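Local coordinates for ferripyochelin binding protein (Pyrococcus horikoshii, PDB 1V3W), which probably catalyses the reversible hydration of carbon dioxide as a trimeric, zinc- and calcium-binding carbonic anhydrase of the gamma class, at residues P11-H14 and P15-V19; S56-Q59 and D60-I64; T72-G75 and E76-I80; A89-G92 and N93-I97; R142-E146 and E147-W151. All blocks are in the same frame, centred on the assembly; numbering follows the deposited sequence.

Contact 1 (P11-H14 and P15-V19); sequences PRIH and PSAFV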
# COMPACT_ATOMS: atom_id res chain seq x y z
N PRO A 11 -20.26 -1.76 -12.09
CA PRO A 11 -19.04 -1.83 -12.91
C PRO A 11 -19.30 -2.53 -14.25
O PRO A 11 -20.12 -3.45 -14.32
CB PRO A 11 -18.10 -2.65 -12.02
CG PRO A 11 -18.49 -2.21 -10.64
CD PRO A 11 -20.01 -2.22 -10.72
N ARG A 12 -18.65 -2.08 -15.31
CA ARG A 12 -18.80 -2.72 -16.62
C ARG A 12 -17.50 -3.49 -16.81
O ARG A 12 -16.45 -2.91 -17.08
CB ARG A 12 -18.96 -1.72 -17.77
CG ARG A 12 -19.31 -2.44 -19.08
CD ARG A 12 -19.27 -1.52 -20.29
NE ARG A 12 -19.75 -2.16 -21.51
CZ ARG A 12 -19.42 -1.77 -22.73
NH1 ARG A 12 -18.61 -0.74 -22.88
NH2 ARG A 12 -19.91 -2.38 -23.80
N ILE A 13 -17.59 -4.81 -16.65
CA ILE A 13 -16.42 -5.66 -16.74
C ILE A 13 -16.48 -6.65 -17.90
O ILE A 13 -17.41 -7.46 -17.99
CB ILE A 13 -16.25 -6.43 -15.42
CG1 ILE A 13 -16.14 -5.43 -14.27
CG2 ILE A 13 -15.02 -7.32 -15.48
CD1 ILE A 13 -16.15 -6.06 -12.89
N HIS A 14 -15.48 -6.60 -18.77
CA HIS A 14 -15.42 -7.49 -19.92
C HIS A 14 -15.29 -8.93 -19.42
O HIS A 14 -14.57 -9.20 -18.46
CB HIS A 14 -14.24 -7.12 -20.81
CG HIS A 14 -14.26 -7.79 -22.15
ND1 HIS A 14 -13.84 -9.10 -22.33
CD2 HIS A 14 -14.66 -7.35 -23.36
CE1 HIS A 14 -13.98 -9.42 -23.61
NE2 HIS A 14 -14.48 -8.38 -24.25
N PRO A 15 -15.99 -9.87 -20.06
CA PRO A 15 -15.94 -11.28 -19.66
C PRO A 15 -14.54 -11.88 -19.53
O PRO A 15 -14.32 -12.77 -18.72
CB PRO A 15 -16.76 -11.97 -20.76
CG PRO A 15 -17.76 -10.93 -21.13
CD PRO A 15 -16.92 -9.68 -21.19
N SER A 16 -13.60 -11.38 -20.33
CA SER A 16 -12.23 -11.90 -20.30
C SER A 16 -11.36 -11.33 -19.19
O SER A 16 -10.27 -11.83 -18.93
CB SER A 16 -11.54 -11.64 -21.64
OG SER A 16 -11.30 -10.26 -21.82
N ALA A 17 -11.83 -10.27 -18.54
CA ALA A 17 -11.06 -9.65 -17.47
C ALA A 17 -10.94 -10.54 -16.25
O ALA A 17 -11.84 -11.34 -15.96
CB ALA A 17 -11.69 -8.32 -17.08
N PHE A 18 -9.82 -10.43 -15.54
CA PHE A 18 -9.64 -11.19 -14.31
C PHE A 18 -9.72 -10.20 -13.16
O PHE A 18 -8.98 -9.22 -13.13
CB PHE A 18 -8.28 -11.88 -14.24
CG PHE A 18 -7.98 -12.46 -12.88
CD1 PHE A 18 -8.79 -13.46 -12.35
CD2 PHE A 18 -6.92 -11.98 -12.12
CE1 PHE A 18 -8.55 -13.97 -11.08
CE2 PHE A 18 -6.67 -12.49 -10.84
CZ PHE A 18 -7.49 -13.49 -10.32
N VAL A 19 -10.62 -10.46 -12.23
CA VAL A 19 -10.77 -9.61 -11.06
C VAL A 19 -10.68 -10.53 -9.85
O VAL A 19 -11.61 -11.28 -9.55
CB VAL A 19 -12.12 -8.87 -11.06
CG1 VAL A 19 -12.17 -7.90 -9.89
CG2 VAL A 19 -12.30 -8.10 -12.36
O HOH W 1 -14.56 -10.92 -16.06
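H14 and A17 form the two ends of a type I beta turn, a corner where the chain of a left-handed parallel beta-helix bends from strand 12-13 into strand 18-19. The turn is closed by A17 N, which donates to H14 O at 2.9 Å from well above the carbonyl plane. A second bond braces the same bend: S16 N points at H14 ND1 over 3.0 Å, nearly straight at 167° though tilted somewhat from the ring plane. The imidazole is therefore used as an acceptor through ND1, which would favour its proton on NE2 if the ring is neutral. It can reach back over the turn because CG lies anti to the backbone N (chi1 -168°). The side chains of H14 and P15 cross at about a right angle, and P15 lays CD over one face, 3.5 Å from the centroid of the H14 ring, as a CH-pi contact. Ring rotation is thus limited by a bond to ND1 and a neighbour on a face. S16 OG, also close to the imidazole, is hydrogen-bonded to K34 N of the next coil. A water lies 3.0 Å from H14 O and 2.8 Å from A17 O, placed to donate to either, though with more acceptors in reach than protons. On the inner side I13 CG2 meets A17 CB at 3.8 Å and, more loosely, V19 CG2 at 4.2 Å, while L31 of the following coil packs on both I13 and V19. Aliphatic side chains turned inward at the corners between short parallel strands are characteristic of the left-handed beta-helix.

Contact 2 (S56-Q59 and D60-I64); sequences SNVQ and DNVSI. With CA (calcium ion), chain C.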
# COMPACT_ATOMS: atom_id res chain seq x y z
N SER A 56 -4.54 -4.01 -19.87
CA SER A 56 -3.91 -3.34 -18.74
C SER A 56 -4.12 -4.07 -17.42
O SER A 56 -5.15 -4.72 -17.21
CB SER A 56 -4.42 -1.90 -18.64
OG SER A 56 -3.99 -1.16 -19.77
N ASN A 57 -3.14 -3.96 -16.53
CA ASN A 57 -3.20 -4.62 -15.23
C ASN A 57 -3.07 -3.64 -14.07
O ASN A 57 -2.32 -2.67 -14.14
CB ASN A 57 -2.12 -5.69 -15.12
CG ASN A 57 -0.72 -5.14 -15.38
OD1 ASN A 57 -0.24 -5.12 -16.53
ND2 ASN A 57 -0.06 -4.70 -14.33
N VAL A 58 -3.80 -3.93 -13.00
CA VAL A 58 -3.80 -3.12 -11.78
C VAL A 58 -3.34 -4.09 -10.71
O VAL A 58 -4.12 -4.92 -10.24
CB VAL A 58 -5.21 -2.59 -11.47
CG1 VAL A 58 -5.18 -1.69 -10.26
CG2 VAL A 58 -5.76 -1.84 -12.69
N GLN A 59 -2.08 -3.99 -10.32
CA GLN A 59 -1.48 -4.92 -9.38
C GLN A 59 -1.89 -4.88 -7.91
O GLN A 59 -2.68 -4.04 -7.48
CB GLN A 59 0.03 -4.87 -9.55
CG GLN A 59 0.43 -5.40 -10.94
CD GLN A 59 1.89 -5.18 -11.29
OE1 GLN A 59 2.73 -4.97 -10.42
NE2 GLN A 59 2.19 -5.25 -12.59
N ASP A 60 -1.34 -5.82 -7.14
CA ASP A 60 -1.66 -5.97 -5.73
C ASP A 60 -1.49 -4.72 -4.89
O ASP A 60 -0.51 -4.00 -5.02
CB ASP A 60 -0.81 -7.08 -5.11
CG ASP A 60 -0.48 -8.19 -6.09
OD1 ASP A 60 -1.10 -9.28 -6.01
OD2 ASP A 60 0.39 -7.97 -6.95
N ASN A 61 -2.46 -4.49 -4.02
CA ASN A 61 -2.46 -3.35 -3.10
C ASN A 61 -2.41 -1.97 -3.72
O ASN A 61 -2.04 -0.99 -3.07
CB ASN A 61 -1.34 -3.53 -2.07
CG ASN A 61 -1.71 -4.51 -0.98
OD1 ASN A 61 -2.78 -4.38 -0.38
ND2 ASN A 61 -0.86 -5.49 -0.71
N VAL A 62 -2.82 -1.89 -4.99
CA VAL A 62 -2.89 -0.62 -5.70
C VAL A 62 -4.23 0.03 -5.35
O VAL A 62 -5.20 -0.66 -5.06
CB VAL A 62 -2.87 -0.84 -7.23
CG1 VAL A 62 -3.34 0.42 -7.96
CG2 VAL A 62 -1.48 -1.21 -7.68
N SER A 63 -4.27 1.36 -5.35
CA SER A 63 -5.52 2.07 -5.13
C SER A 63 -5.72 3.02 -6.30
O SER A 63 -4.77 3.66 -6.76
CB SER A 63 -5.50 2.89 -3.84
OG SER A 63 -5.41 2.07 -2.70
N ILE A 64 -6.94 3.08 -6.82
CA ILE A 64 -7.25 4.00 -7.89
C ILE A 64 -8.51 4.75 -7.46
O ILE A 64 -9.49 4.14 -7.05
CB ILE A 64 -7.52 3.30 -9.24
CG1 ILE A 64 -6.30 2.47 -9.65
CG2 ILE A 64 -7.82 4.35 -10.32
CD1 ILE A 64 -6.45 1.77 -10.99
CA CA C . -4.64 -4.01 0.86
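From Q59 to V62 the backbone makes a type II beta turn, with N61 at positive phi (59°) and V62 N donating to Q59 O over a rather long 3.3 Å. The bond is bent, and its donor lies tilted from the carbonyl plane. Strand 57-58 passes through this turn into strand 63-65, so that V58, V62 and I64 face one another inside the beta-helix. V58 CG1 is the shared surface: V62 CG1 comes to it at 3.6 Å with the two side chains at about a right angle, whereas I64 CD1 meets V58 CG1 tip to tip at 3.8 Å. The two methyls of V62 divide their work. CG1, anti to the backbone N (chi1 164°), goes to the apolar core; CG2 packs tightly on the turn carbonyl, 3.1 Å from Q59 O.

Outward the turn is polar. The nearest atom of the Q59 side chain is about 4 Å from a bound zinc ion, and its OE1 makes a weak hydrogen bond to H82 N. D60 OD2 forms a salt bridge with R44 of the third subunit. D60 N is buried without a polar partner. N61 OD1 binds the calcium ion at 2.3 Å, together with S40 OG and the corresponding N61 and S40 oxygens of the other two subunits, while N61 ND2 is hydrogen-bonded to S63 of the third subunit. Amide and hydroxyl oxygens alone thus make up the six protein ligands; no carboxylate binds the ion directly. Because every subunit contributes equally, calcium binding by this turn joins the three subunits at one point.

Contact 3 (T72-G75 and E76-I80); sequences TEIG and EYVTI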
# COMPACT_ATOMS: atom_id res chain seq x y z
N THR A 72 -10.31 9.05 -13.75
CA THR A 72 -9.05 8.37 -14.00
C THR A 72 -9.25 7.55 -15.26
O THR A 72 -10.14 6.70 -15.32
CB THR A 72 -8.65 7.44 -12.84
OG1 THR A 72 -8.25 8.24 -11.71
CG2 THR A 72 -7.49 6.54 -13.25
N GLU A 73 -8.44 7.86 -16.26
CA GLU A 73 -8.52 7.12 -17.50
C GLU A 73 -7.19 6.47 -17.80
O GLU A 73 -6.18 7.15 -17.98
CB GLU A 73 -8.93 8.02 -18.62
CG GLU A 73 -8.78 7.31 -19.94
CD GLU A 73 -10.08 7.23 -20.69
OE1 GLU A 73 -11.14 7.57 -20.11
OE2 GLU A 73 -10.02 6.80 -21.85
N ILE A 74 -7.22 5.15 -17.90
CA ILE A 74 -6.02 4.37 -18.17
C ILE A 74 -6.11 3.78 -19.57
O ILE A 74 -7.14 3.24 -19.96
CB ILE A 74 -5.88 3.22 -17.15
CG1 ILE A 74 -5.89 3.78 -15.73
CG2 ILE A 74 -4.60 2.45 -17.42
CD1 ILE A 74 -4.77 4.74 -15.43
N GLY A 75 -5.02 3.90 -20.32
CA GLY A 75 -4.99 3.38 -21.68
C GLY A 75 -4.75 1.89 -21.76
O GLY A 75 -5.04 1.14 -20.81
N GLU A 76 -4.23 1.44 -22.90
CA GLU A 76 -3.97 0.03 -23.15
C GLU A 76 -2.53 -0.38 -22.84
O GLU A 76 -1.61 0.44 -22.92
CB GLU A 76 -4.27 -0.30 -24.61
CG GLU A 76 -5.64 0.12 -25.08
CD GLU A 76 -6.09 -0.62 -26.32
OE1 GLU A 76 -5.24 -1.30 -26.95
OE2 GLU A 76 -7.28 -0.52 -26.67
N TYR A 77 -2.35 -1.65 -22.50
CA TYR A 77 -1.03 -2.19 -22.17
C TYR A 77 -0.37 -1.39 -21.06
O TYR A 77 0.84 -1.14 -21.09
CB TYR A 77 -0.14 -2.18 -23.41
CG TYR A 77 -0.58 -3.13 -24.50
CD1 TYR A 77 -0.33 -4.50 -24.41
CD2 TYR A 77 -1.23 -2.65 -25.64
CE1 TYR A 77 -0.71 -5.37 -25.43
CE2 TYR A 77 -1.61 -3.51 -26.67
CZ TYR A 77 -1.35 -4.87 -26.56
OH TYR A 77 -1.71 -5.72 -27.57
N VAL A 78 -1.17 -0.97 -20.09
CA VAL A 78 -0.65 -0.22 -18.96
C VAL A 78 -0.44 -1.14 -17.78
O VAL A 78 -1.29 -1.97 -17.46
CB VAL A 78 -1.62 0.91 -18.53
CG1 VAL A 78 -1.12 1.56 -17.24
CG2 VAL A 78 -1.73 1.95 -19.63
N THR A 79 0.72 -1.00 -17.14
CA THR A 79 1.06 -1.80 -15.97
C THR A 79 1.05 -0.88 -14.76
O THR A 79 1.86 0.04 -14.68
CB THR A 79 2.46 -2.42 -16.11
OG1 THR A 79 2.45 -3.41 -17.14
CG2 THR A 79 2.89 -3.06 -14.79
N ILE A 80 0.11 -1.10 -13.84
CA ILE A 80 0.06 -0.28 -12.63
C ILE A 80 0.69 -1.15 -11.54
O ILE A 80 0.07 -2.07 -11.02
CB ILE A 80 -1.38 0.11 -12.27
CG1 ILE A 80 -2.03 0.81 -13.47
CG2 ILE A 80 -1.36 1.06 -11.07
CD1 ILE A 80 -3.43 1.30 -13.21
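I74 and V78 cross at about a right angle, with the CG2 methyl of the isoleucine set against the branch point of the valine. I74 CG2 lies 3.5 Å from V78 CB, 3.6 Å from V78 CG1 and 3.7 Å from V78 CG2, so one methyl is seated over the whole fork instead of touching a single tip. It is placed there by the first torsion: with CG1 beside the backbone N of I74 (chi1 -56°), CG2 is left anti to it. The CG1 branch makes a looser approach, 4.3 Å from I74 CG1 to I80 CD1; I74 has two conformers, and these distances describe one of them. V78 in turn directs CG2 back over the bend, 3.6 Å from G75 O.

The sequence from I74 to T79, IGEYVT, reads as a hexapeptide repeat of the left-handed beta-helix, with an aliphatic residue before the glycine and a second one four positions on, both turned into the prism. Between them the chain rounds the corner from strand 72-74 to strand 79-80 with Y77 at positive phi (55°), and no hydrogen bond spans the two segments. The polar groups of the bend are met by neighbouring coils: S56 OG of the preceding one is hydrogen-bonded to G75 O and V78 N, and N93 OD1 of the following one accepts from E76 N. E76 and Y77 leave on the outer side. E76 OE2 forms a salt bridge with K54 NZ, and the ring of Y77 stacks on Y55 while its side chain also packs against the helix 146-169.

Contact 4 (A89-G92 and N93-I97); sequences AKVG and NYVII
V95 faces V91 round a corner of the beta-helix, and its side chain can be followed from CB to its tips. CB is already in contact, 3.7 Å from V91 CG1. From there the valine forks. V95 CG1, anti to the backbone N (chi1 177°), continues past the same methyl at 3.8 Å from V91 CG1, the two side chains meeting at a slant. V95 CG2 takes the other branch and covers the backbone of the bend, 3.7 Å from G92 O and 3.8 Å from G92 C. V91 thus contributes one methyl to the pair, and the glycine its peptide surface.

Between them the chain passes from strand 90-91 to strand 95-97 through N93 and Y94, the latter at positive phi (57°). N93 points away from the corner; its side-chain OD1 accepts from E76 N of the preceding coil, while its backbone N donates to D111 OD1 of the following one. The ring of Y94 stacks on H112 and packs against T152 and K153 of the helix 146-169.

Across the two segments themselves no hydrogen bond forms. The bend therefore depends within itself on van der Waals contact between aliphatic groups and a peptide, while its polar bonds are made to the coils before and after, consistent with the corner being fixed by its neighbours in the stack as much as by its own contacts.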
# COMPACT_ATOMS: atom_id res chain seq x y z
N ALA A 89 -6.07 10.87 -12.67
CA ALA A 89 -5.12 11.15 -13.73
C ALA A 89 -5.43 10.44 -15.04
O ALA A 89 -6.19 9.47 -15.08
CB ALA A 89 -3.71 10.78 -13.27
N LYS A 90 -4.82 10.95 -16.11
CA LYS A 90 -4.97 10.37 -17.44
C LYS A 90 -3.65 9.67 -17.75
O LYS A 90 -2.58 10.28 -17.68
CB LYS A 90 -5.25 11.46 -18.47
CG LYS A 90 -6.69 11.95 -18.45
CD LYS A 90 -6.96 13.01 -19.50
CE LYS A 90 -8.44 13.38 -19.52
NZ LYS A 90 -8.92 13.84 -18.19
N VAL A 91 -3.74 8.39 -18.08
CA VAL A 91 -2.56 7.60 -18.40
C VAL A 91 -2.72 7.05 -19.81
O VAL A 91 -3.75 6.46 -20.14
CB VAL A 91 -2.38 6.44 -17.40
CG1 VAL A 91 -1.15 5.62 -17.75
CG2 VAL A 91 -2.26 6.99 -15.98
N GLY A 92 -1.71 7.26 -20.64
CA GLY A 92 -1.75 6.81 -22.01
C GLY A 92 -1.54 5.32 -22.20
O GLY A 92 -1.81 4.52 -21.30
N ASN A 93 -1.06 4.94 -23.38
CA ASN A 93 -0.83 3.54 -23.71
C ASN A 93 0.63 3.13 -23.51
O ASN A 93 1.53 3.95 -23.66
CB ASN A 93 -1.24 3.29 -25.17
CG ASN A 93 -2.67 3.71 -25.46
OD1 ASN A 93 -3.58 3.41 -24.70
ND2 ASN A 93 -2.87 4.40 -26.57
N TYR A 94 0.84 1.87 -23.16
CA TYR A 94 2.18 1.32 -22.95
C TYR A 94 2.91 2.12 -21.88
O TYR A 94 4.01 2.64 -22.11
CB TYR A 94 2.97 1.35 -24.26
CG TYR A 94 2.25 0.69 -25.40
CD1 TYR A 94 2.25 -0.70 -25.55
CD2 TYR A 94 1.52 1.45 -26.31
CE1 TYR A 94 1.53 -1.31 -26.57
CE2 TYR A 94 0.79 0.84 -27.33
CZ TYR A 94 0.80 -0.54 -27.45
OH TYR A 94 0.06 -1.15 -28.43
N VAL A 95 2.29 2.22 -20.71
CA VAL A 95 2.87 2.95 -19.60
C VAL A 95 3.10 2.03 -18.42
O VAL A 95 2.23 1.25 -18.05
CB VAL A 95 1.94 4.09 -19.13
CG1 VAL A 95 2.54 4.80 -17.92
CG2 VAL A 95 1.71 5.08 -20.26
N ILE A 96 4.30 2.11 -17.84
CA ILE A 96 4.62 1.32 -16.67
C ILE A 96 4.63 2.27 -15.49
O ILE A 96 5.49 3.15 -15.39
CB ILE A 96 6.00 0.64 -16.79
CG1 ILE A 96 5.97 -0.42 -17.89
CG2 ILE A 96 6.39 -0.01 -15.45
CD1 ILE A 96 7.28 -1.14 -18.10
N ILE A 97 3.65 2.10 -14.61
CA ILE A 97 3.55 2.92 -13.41
C ILE A 97 4.33 2.15 -12.35
O ILE A 97 3.93 1.07 -11.92
CB ILE A 97 2.08 3.10 -12.98
CG1 ILE A 97 1.33 3.91 -14.04
CG2 ILE A 97 2.00 3.81 -11.63
CD1 ILE A 97 1.89 5.30 -14.28

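Contact 5 (R142-E146 and E147-W151); sequences RQLTE and EEIEW
E148 OE1 is gripped by two donors, R142 NH1 at 2.9 Å and T145 N at 2.8 Å. The second of these is half of a capping box at the start of the helix 146-169; the other half is E148 N, which donates to T145 OG1 over 3.2 Å. T145 is the N-cap, and its OG1 can serve the helix because it lies between the backbone N and the carbonyl carbon (chi1 62°). The two donors use different sides of the carboxylate oxygen: R142 NH1 takes the syn lone pair of OE1, whereas T145 N comes from the anti side, tilted out of the plane.

R142 completes the arrangement as a two-pronged salt bridge, with NH2 reaching E148 OE2 at 2.9 Å. Guanidinium and carboxylate meet end-on and almost coplanar, 21° apart, and both N-H...O hydrogen bonds are close to straight. NH1 also donates to Q143 O, which further fixes the rotation of the guanidinium. The positive charge of R142 would be expected to favour the ionised form of E148.

The first turn of the helix then continues through ordinary backbone bonds, I149 N to T145 O and E150 N to E146 O. On the inner side L144 packs on L132 and I114 of the sheet and on the helix, its CB resting 3.8 Å from I149 CG1. A water lies 3.0 Å from T145 OG1, and the same water donates a weak hydrogen bond to E147 OE1.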
# COMPACT_ATOMS: atom_id res chain seq x y z
N ARG A 142 15.19 11.48 -18.83
CA ARG A 142 15.71 11.10 -20.14
C ARG A 142 14.64 10.35 -20.91
O ARG A 142 13.58 10.05 -20.38
CB ARG A 142 16.95 10.20 -19.99
CG ARG A 142 16.68 8.83 -19.38
CD ARG A 142 17.92 7.95 -19.47
NE ARG A 142 17.78 6.68 -18.76
CZ ARG A 142 16.98 5.68 -19.14
NH1 ARG A 142 16.24 5.79 -20.24
NH2 ARG A 142 16.93 4.56 -18.42
N GLN A 143 14.93 10.06 -22.17
CA GLN A 143 13.99 9.31 -23.00
C GLN A 143 14.27 7.82 -22.82
O GLN A 143 15.37 7.43 -22.42
CB GLN A 143 14.14 9.70 -24.47
CG GLN A 143 13.81 11.15 -24.80
CD GLN A 143 12.42 11.57 -24.35
OE1 GLN A 143 12.22 11.96 -23.20
NE2 GLN A 143 11.45 11.47 -25.25
N LEU A 144 13.28 6.99 -23.10
CA LEU A 144 13.45 5.55 -22.97
C LEU A 144 14.34 4.97 -24.06
O LEU A 144 14.46 5.53 -25.14
CB LEU A 144 12.10 4.83 -23.02
CG LEU A 144 11.02 5.17 -21.99
CD1 LEU A 144 9.86 4.21 -22.18
CD2 LEU A 144 11.58 5.06 -20.58
N THR A 145 14.95 3.83 -23.75
CA THR A 145 15.80 3.13 -24.71
C THR A 145 14.89 2.18 -25.47
O THR A 145 13.74 1.97 -25.08
CB THR A 145 16.88 2.30 -24.01
OG1 THR A 145 16.26 1.29 -23.20
CG2 THR A 145 17.74 3.19 -23.12
N GLU A 146 15.39 1.60 -26.55
CA GLU A 146 14.59 0.66 -27.34
C GLU A 146 14.16 -0.53 -26.50
O GLU A 146 13.03 -1.02 -26.63
CB GLU A 146 15.40 0.19 -28.56
CG GLU A 146 15.57 1.25 -29.63
CD GLU A 146 16.47 0.80 -30.77
OE1 GLU A 146 16.36 -0.36 -31.19
OE2 GLU A 146 17.29 1.63 -31.24
N GLU A 147 15.04 -1.00 -25.62
CA GLU A 147 14.75 -2.13 -24.76
C GLU A 147 13.61 -1.80 -23.80
O GLU A 147 12.71 -2.62 -23.58
CB GLU A 147 15.99 -2.54 -23.97
CG GLU A 147 17.22 -2.79 -24.83
CD GLU A 147 18.17 -1.61 -24.86
OE1 GLU A 147 19.11 -1.58 -24.03
OE2 GLU A 147 17.98 -0.71 -25.71
N GLU A 148 13.65 -0.61 -23.23
CA GLU A 148 12.62 -0.18 -22.29
C GLU A 148 11.29 0.01 -23.01
O GLU A 148 10.23 -0.27 -22.46
CB GLU A 148 13.04 1.12 -21.61
CG GLU A 148 14.37 1.01 -20.88
CD GLU A 148 14.82 2.32 -20.26
OE1 GLU A 148 14.77 3.35 -20.96
OE2 GLU A 148 15.24 2.30 -19.08
N ILE A 149 11.35 0.48 -24.25
CA ILE A 149 10.15 0.69 -25.04
C ILE A 149 9.47 -0.65 -25.32
O ILE A 149 8.24 -0.76 -25.22
CB ILE A 149 10.47 1.41 -26.37
CG1 ILE A 149 10.92 2.85 -26.08
CG2 ILE A 149 9.25 1.41 -27.29
CD1 ILE A 149 11.41 3.61 -27.30
N GLU A 150 10.25 -1.66 -25.66
CA GLU A 150 9.68 -2.97 -25.93
C GLU A 150 9.11 -3.53 -24.63
O GLU A 150 8.12 -4.26 -24.64
CB GLU A 150 10.76 -3.91 -26.51
CG GLU A 150 11.42 -3.38 -27.78
CD GLU A 150 10.72 -3.81 -29.06
OE1 GLU A 150 10.68 -3.01 -30.03
OE2 GLU A 150 10.21 -4.95 -29.12
N TRP A 151 9.74 -3.18 -23.51
CA TRP A 151 9.29 -3.64 -22.20
C TRP A 151 7.95 -3.01 -21.81
O TRP A 151 7.16 -3.63 -21.10
CB TRP A 151 10.35 -3.33 -21.14
CG TRP A 151 9.98 -3.80 -19.75
CD1 TRP A 151 9.91 -3.04 -18.62
CD2 TRP A 151 9.64 -5.14 -19.36
NE1 TRP A 151 9.54 -3.81 -17.55
CE2 TRP A 151 9.37 -5.10 -17.97
CE3 TRP A 151 9.54 -6.35 -20.04
CZ2 TRP A 151 9.00 -6.25 -17.26
CZ3 TRP A 151 9.17 -7.49 -19.33
CH2 TRP A 151 8.91 -7.43 -17.95
O HOH W 2 17.76 -0.59 -21.34

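Each contact is a local turn in one continuous piece of chain, so the five follow in series; none nests in or crosses another. Contact 1 rounds a corner of the first coil, between strands 12-13 and 18-19. Contact 2 rounds the next kind of corner, between strands 57-58 and 63-65. Contacts 3 and 4 lie on the same edge of the prism as contact 1, between the same two sheets, in successive coils, and stack on each other, with contact 2 touching contact 3. Contact 5 turns the antiparallel strand 138-143 into the long C-terminal helix, which runs back along the prism; there W151 meets I96 of contact 4. The centres of contacts 1 and 5 lie about 30 Å apart.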